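Local coordinates for chromosome partition protein Smc (Pyrococcus furiosus, PDB 3NWC) that probably serves in chromosome condensation and partitioning as an SMC homodimer, of which this piece is the hinge domain that mediates dimerization and binds DNA, at residues N22-I33 with Y80-F91. Residues are numbered along the deposited sequence; the frame is centred on the assembly and turned at random.
Sequences NRAAEELKRSGI and YLKEHKLGRLTF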
# COMPACT_ATOMS: atom_id res chain seq x y z
N ASN A 22 -4.65 2.28 -11.46
CA ASN A 22 -4.69 1.74 -12.81
C ASN A 22 -6.13 1.52 -13.27
O ASN A 22 -6.89 0.77 -12.65
CB ASN A 22 -3.92 0.41 -12.78
CG ASN A 22 -4.00 -0.35 -14.08
OD1 ASN A 22 -4.45 0.18 -15.10
ND2 ASN A 22 -3.57 -1.61 -14.04
N ARG A 23 -6.52 2.19 -14.36
CA ARG A 23 -7.90 2.12 -14.84
C ARG A 23 -8.21 0.78 -15.51
O ARG A 23 -9.24 0.63 -16.18
CB ARG A 23 -8.21 3.28 -15.79
CG ARG A 23 -9.69 3.47 -16.10
CD ARG A 23 -9.90 4.61 -17.10
NE ARG A 23 -9.86 5.92 -16.47
CZ ARG A 23 -8.74 6.58 -16.17
NH1 ARG A 23 -7.56 6.05 -16.45
NH2 ARG A 23 -8.80 7.78 -15.60
N ALA A 24 -7.33 -0.20 -15.32
CA ALA A 24 -7.50 -1.52 -15.91
C ALA A 24 -8.76 -2.21 -15.43
O ALA A 24 -9.29 -3.09 -16.11
CB ALA A 24 -6.29 -2.39 -15.63
N ALA A 25 -9.24 -1.83 -14.25
CA ALA A 25 -10.46 -2.42 -13.71
C ALA A 25 -11.61 -2.27 -14.69
O ALA A 25 -12.46 -3.15 -14.82
CB ALA A 25 -10.81 -1.81 -12.37
N GLU A 26 -11.62 -1.14 -15.40
CA GLU A 26 -12.65 -0.86 -16.40
C GLU A 26 -12.58 -1.82 -17.59
O GLU A 26 -13.60 -2.29 -18.08
CB GLU A 26 -12.57 0.59 -16.87
CG GLU A 26 -12.83 1.60 -15.77
CD GLU A 26 -14.10 1.29 -14.99
OE1 GLU A 26 -15.20 1.38 -15.59
OE2 GLU A 26 -14.00 0.93 -13.80
N GLU A 27 -11.36 -2.09 -18.06
CA GLU A 27 -11.15 -3.03 -19.16
C GLU A 27 -11.55 -4.46 -18.79
O GLU A 27 -11.90 -5.25 -19.66
CB GLU A 27 -9.69 -2.98 -19.64
CG GLU A 27 -9.51 -2.61 -21.11
CD GLU A 27 -9.35 -3.82 -22.01
OE1 GLU A 27 -9.11 -4.93 -21.49
OE2 GLU A 27 -9.46 -3.67 -23.25
N LEU A 28 -11.51 -4.78 -17.50
CA LEU A 28 -11.91 -6.11 -17.03
C LEU A 28 -13.40 -6.38 -17.21
O LEU A 28 -13.81 -7.53 -17.40
CB LEU A 28 -11.54 -6.32 -15.55
CG LEU A 28 -10.16 -6.90 -15.21
CD1 LEU A 28 -10.04 -7.09 -13.70
CD2 LEU A 28 -9.92 -8.22 -15.93
N LYS A 29 -14.21 -5.33 -17.13
CA LYS A 29 -15.66 -5.50 -17.28
C LYS A 29 -16.06 -5.77 -18.73
O LYS A 29 -17.24 -5.90 -19.04
CB LYS A 29 -16.41 -4.28 -16.72
CG LYS A 29 -16.28 -4.11 -15.22
CD LYS A 29 -17.35 -3.17 -14.67
CE LYS A 29 -18.75 -3.78 -14.80
NZ LYS A 29 -18.92 -5.03 -14.00
N ARG A 30 -15.06 -5.88 -19.60
CA ARG A 30 -15.30 -6.17 -21.00
C ARG A 30 -14.53 -7.43 -21.40
O ARG A 30 -14.38 -7.74 -22.58
CB ARG A 30 -14.89 -4.99 -21.88
CG ARG A 30 -15.75 -3.75 -21.69
CD ARG A 30 -17.18 -3.98 -22.16
NE ARG A 30 -17.25 -4.19 -23.61
CZ ARG A 30 -18.38 -4.37 -24.29
NH1 ARG A 30 -19.54 -4.38 -23.65
NH2 ARG A 30 -18.34 -4.54 -25.60
N SER A 31 -14.04 -8.14 -20.40
CA SER A 31 -13.33 -9.39 -20.62
C SER A 31 -14.30 -10.57 -20.71
O SER A 31 -13.94 -11.64 -21.18
CB SER A 31 -12.35 -9.63 -19.48
OG SER A 31 -13.05 -9.83 -18.27
N GLY A 32 -15.53 -10.36 -20.24
CA GLY A 32 -16.52 -11.42 -20.21
C GLY A 32 -16.36 -12.33 -19.00
O GLY A 32 -17.12 -13.28 -18.81
N ILE A 33 -15.37 -12.03 -18.18
CA ILE A 33 -15.16 -12.79 -16.96
C ILE A 33 -16.22 -12.40 -15.94
O ILE A 33 -16.33 -11.23 -15.57
CB ILE A 33 -13.75 -12.54 -16.39
CG1 ILE A 33 -12.68 -12.91 -17.42
CG2 ILE A 33 -13.56 -13.32 -15.09
CD1 ILE A 33 -11.25 -12.64 -16.97
N TYR A 80 -5.93 -12.38 -17.89
CA TYR A 80 -6.41 -11.40 -18.85
C TYR A 80 -5.53 -10.15 -18.81
O TYR A 80 -5.13 -9.61 -19.85
CB TYR A 80 -7.87 -11.05 -18.57
CG TYR A 80 -8.51 -10.13 -19.59
CD1 TYR A 80 -9.17 -10.63 -20.70
CD2 TYR A 80 -8.44 -8.75 -19.44
CE1 TYR A 80 -9.75 -9.79 -21.64
CE2 TYR A 80 -9.02 -7.90 -20.37
CZ TYR A 80 -9.67 -8.43 -21.47
OH TYR A 80 -10.25 -7.58 -22.40
N LEU A 81 -5.21 -9.69 -17.60
CA LEU A 81 -4.33 -8.54 -17.44
C LEU A 81 -3.00 -8.78 -18.13
O LEU A 81 -2.45 -7.88 -18.78
CB LEU A 81 -4.08 -8.24 -15.96
CG LEU A 81 -5.24 -7.77 -15.09
CD1 LEU A 81 -4.71 -7.58 -13.68
CD2 LEU A 81 -5.87 -6.49 -15.62
N LYS A 82 -2.47 -9.99 -17.99
CA LYS A 82 -1.17 -10.32 -18.56
C LYS A 82 -1.24 -10.36 -20.08
O LYS A 82 -0.39 -9.80 -20.76
CB LYS A 82 -0.66 -11.65 -18.02
CG LYS A 82 -0.20 -11.59 -16.57
CD LYS A 82 0.25 -12.97 -16.09
CE LYS A 82 0.76 -12.90 -14.66
NZ LYS A 82 1.02 -14.26 -14.09
N GLU A 83 -2.26 -11.04 -20.60
CA GLU A 83 -2.39 -11.19 -22.05
C GLU A 83 -2.52 -9.85 -22.75
O GLU A 83 -1.97 -9.65 -23.82
CB GLU A 83 -3.59 -12.08 -22.40
CG GLU A 83 -3.66 -12.46 -23.88
CD GLU A 83 -2.50 -13.33 -24.33
OE2 GLU A 83 -1.82 -12.95 -25.30
N HIS A 84 -3.26 -8.94 -22.12
CA HIS A 84 -3.58 -7.66 -22.74
C HIS A 84 -2.69 -6.53 -22.26
O HIS A 84 -2.91 -5.37 -22.59
CB HIS A 84 -5.06 -7.34 -22.51
CG HIS A 84 -5.98 -8.20 -23.33
ND1 HIS A 84 -6.51 -9.38 -22.86
CD2 HIS A 84 -6.42 -8.07 -24.60
CE1 HIS A 84 -7.25 -9.93 -23.80
NE2 HIS A 84 -7.22 -9.15 -24.87
N LYS A 85 -1.68 -6.88 -21.46
CA LYS A 85 -0.69 -5.92 -20.98
C LYS A 85 -1.35 -4.72 -20.31
O LYS A 85 -1.09 -3.56 -20.66
CB LYS A 85 0.21 -5.46 -22.14
CG LYS A 85 1.00 -6.58 -22.81
CD LYS A 85 1.62 -6.08 -24.11
CE LYS A 85 2.68 -7.03 -24.64
NZ LYS A 85 2.18 -8.42 -24.75
N LEU A 86 -2.19 -5.00 -19.32
CA LEU A 86 -2.97 -3.97 -18.65
C LEU A 86 -2.45 -3.66 -17.25
O LEU A 86 -3.18 -3.10 -16.43
CB LEU A 86 -4.42 -4.42 -18.55
CG LEU A 86 -5.15 -4.63 -19.88
CD1 LEU A 86 -6.49 -5.29 -19.61
CD2 LEU A 86 -5.32 -3.31 -20.61
N GLY A 87 -1.21 -4.04 -16.97
CA GLY A 87 -0.64 -3.77 -15.66
C GLY A 87 -1.16 -4.71 -14.59
O GLY A 87 -1.54 -5.84 -14.86
N ARG A 88 -1.17 -4.21 -13.35
CA ARG A 88 -1.50 -5.04 -12.19
C ARG A 88 -2.72 -4.57 -11.43
O ARG A 88 -3.02 -3.38 -11.39
CB ARG A 88 -0.30 -5.11 -11.24
CG ARG A 88 0.84 -5.93 -11.81
CD ARG A 88 2.11 -5.74 -11.03
NE ARG A 88 2.09 -6.31 -9.67
CZ ARG A 88 2.44 -7.57 -9.37
NH1 ARG A 88 2.77 -8.43 -10.32
NH2 ARG A 88 2.45 -7.98 -8.11
N LEU A 89 -3.42 -5.53 -10.82
CA LEU A 89 -4.49 -5.24 -9.86
C LEU A 89 -4.40 -6.18 -8.68
O LEU A 89 -3.84 -7.27 -8.77
CB LEU A 89 -5.87 -5.41 -10.51
CG LEU A 89 -6.23 -4.47 -11.66
CD1 LEU A 89 -7.54 -4.90 -12.31
CD2 LEU A 89 -6.28 -3.00 -11.22
N THR A 90 -4.98 -5.74 -7.56
CA THR A 90 -5.13 -6.53 -6.36
C THR A 90 -6.58 -6.96 -6.26
O THR A 90 -7.50 -6.13 -6.34
CB THR A 90 -4.75 -5.71 -5.11
OG1 THR A 90 -3.37 -5.33 -5.22
CG2 THR A 90 -4.93 -6.55 -3.84
N PHE A 91 -6.79 -8.27 -6.11
CA PHE A 91 -8.14 -8.82 -6.09
C PHE A 91 -8.52 -9.30 -4.70
O PHE A 91 -7.68 -9.87 -3.99
CB PHE A 91 -8.23 -9.97 -7.08
CG PHE A 91 -7.99 -9.54 -8.51
CD1 PHE A 91 -9.04 -9.05 -9.28
CD2 PHE A 91 -6.72 -9.60 -9.06
CE1 PHE A 91 -8.81 -8.64 -10.59
CE2 PHE A 91 -6.49 -9.19 -10.37
CZ PHE A 91 -7.54 -8.71 -11.14
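The ring of Tyr-80 lies between Ser-31 and His-84: Ser-31 CB sits over the centre of one face in a CH-pi contact, 3.4 Å from the ring centroid, and His-84 ND1 lies over the other. With CG anti to the backbone N (chi1 -175°), the ring extends from helix 71-83 across the turn that follows helix 24-28. Its hydroxyl donates to Glu-27 OE1 (3.0 Å from Tyr-80 OH), meeting the carboxylate on its syn side but tilted out of the carboxylate plane, and the two flat groups are nearly coplanar. A phenylalanine in place of Tyr-80 would probably leave Glu-27 OE1 without this donor and its carboxylate freer to turn. Ser-31 is itself steadied by an ST turn, in which OG accepts from Ile-33 N while donating to Leu-28 O (2.6 Å from Ser-31 OG).

Helix 71-83 ends in a Schellman motif with Lys-85 at C', and the chain then turns into strand 89-93, an outer strand, within this chain, of a three-stranded sheet of the hinge that runs on into the second subunit by antiparallel pairing. Leu-28 fills the angle between helix and strand: CD1 meets Leu-89 CD1 tip to tip at 3.6 Å and lies at the edge of the Phe-91 ring, while CD2 reaches Tyr-80 CD2 (3.8 Å).

At the other end, the amide of Asn-22 bridges the connection into the strand. Its ND2 donates to Leu-86 O (2.8 Å, N-H...O 165°) in the plane of that carbonyl, and to Arg-88 O (3.2 Å) from above the plane of the Arg-88 carbonyl, while OD1 accepts from Ala-24 N in an Asx turn. Beside this amide, Ala-24 CB packs on Leu-86 CB at 4.0 Å.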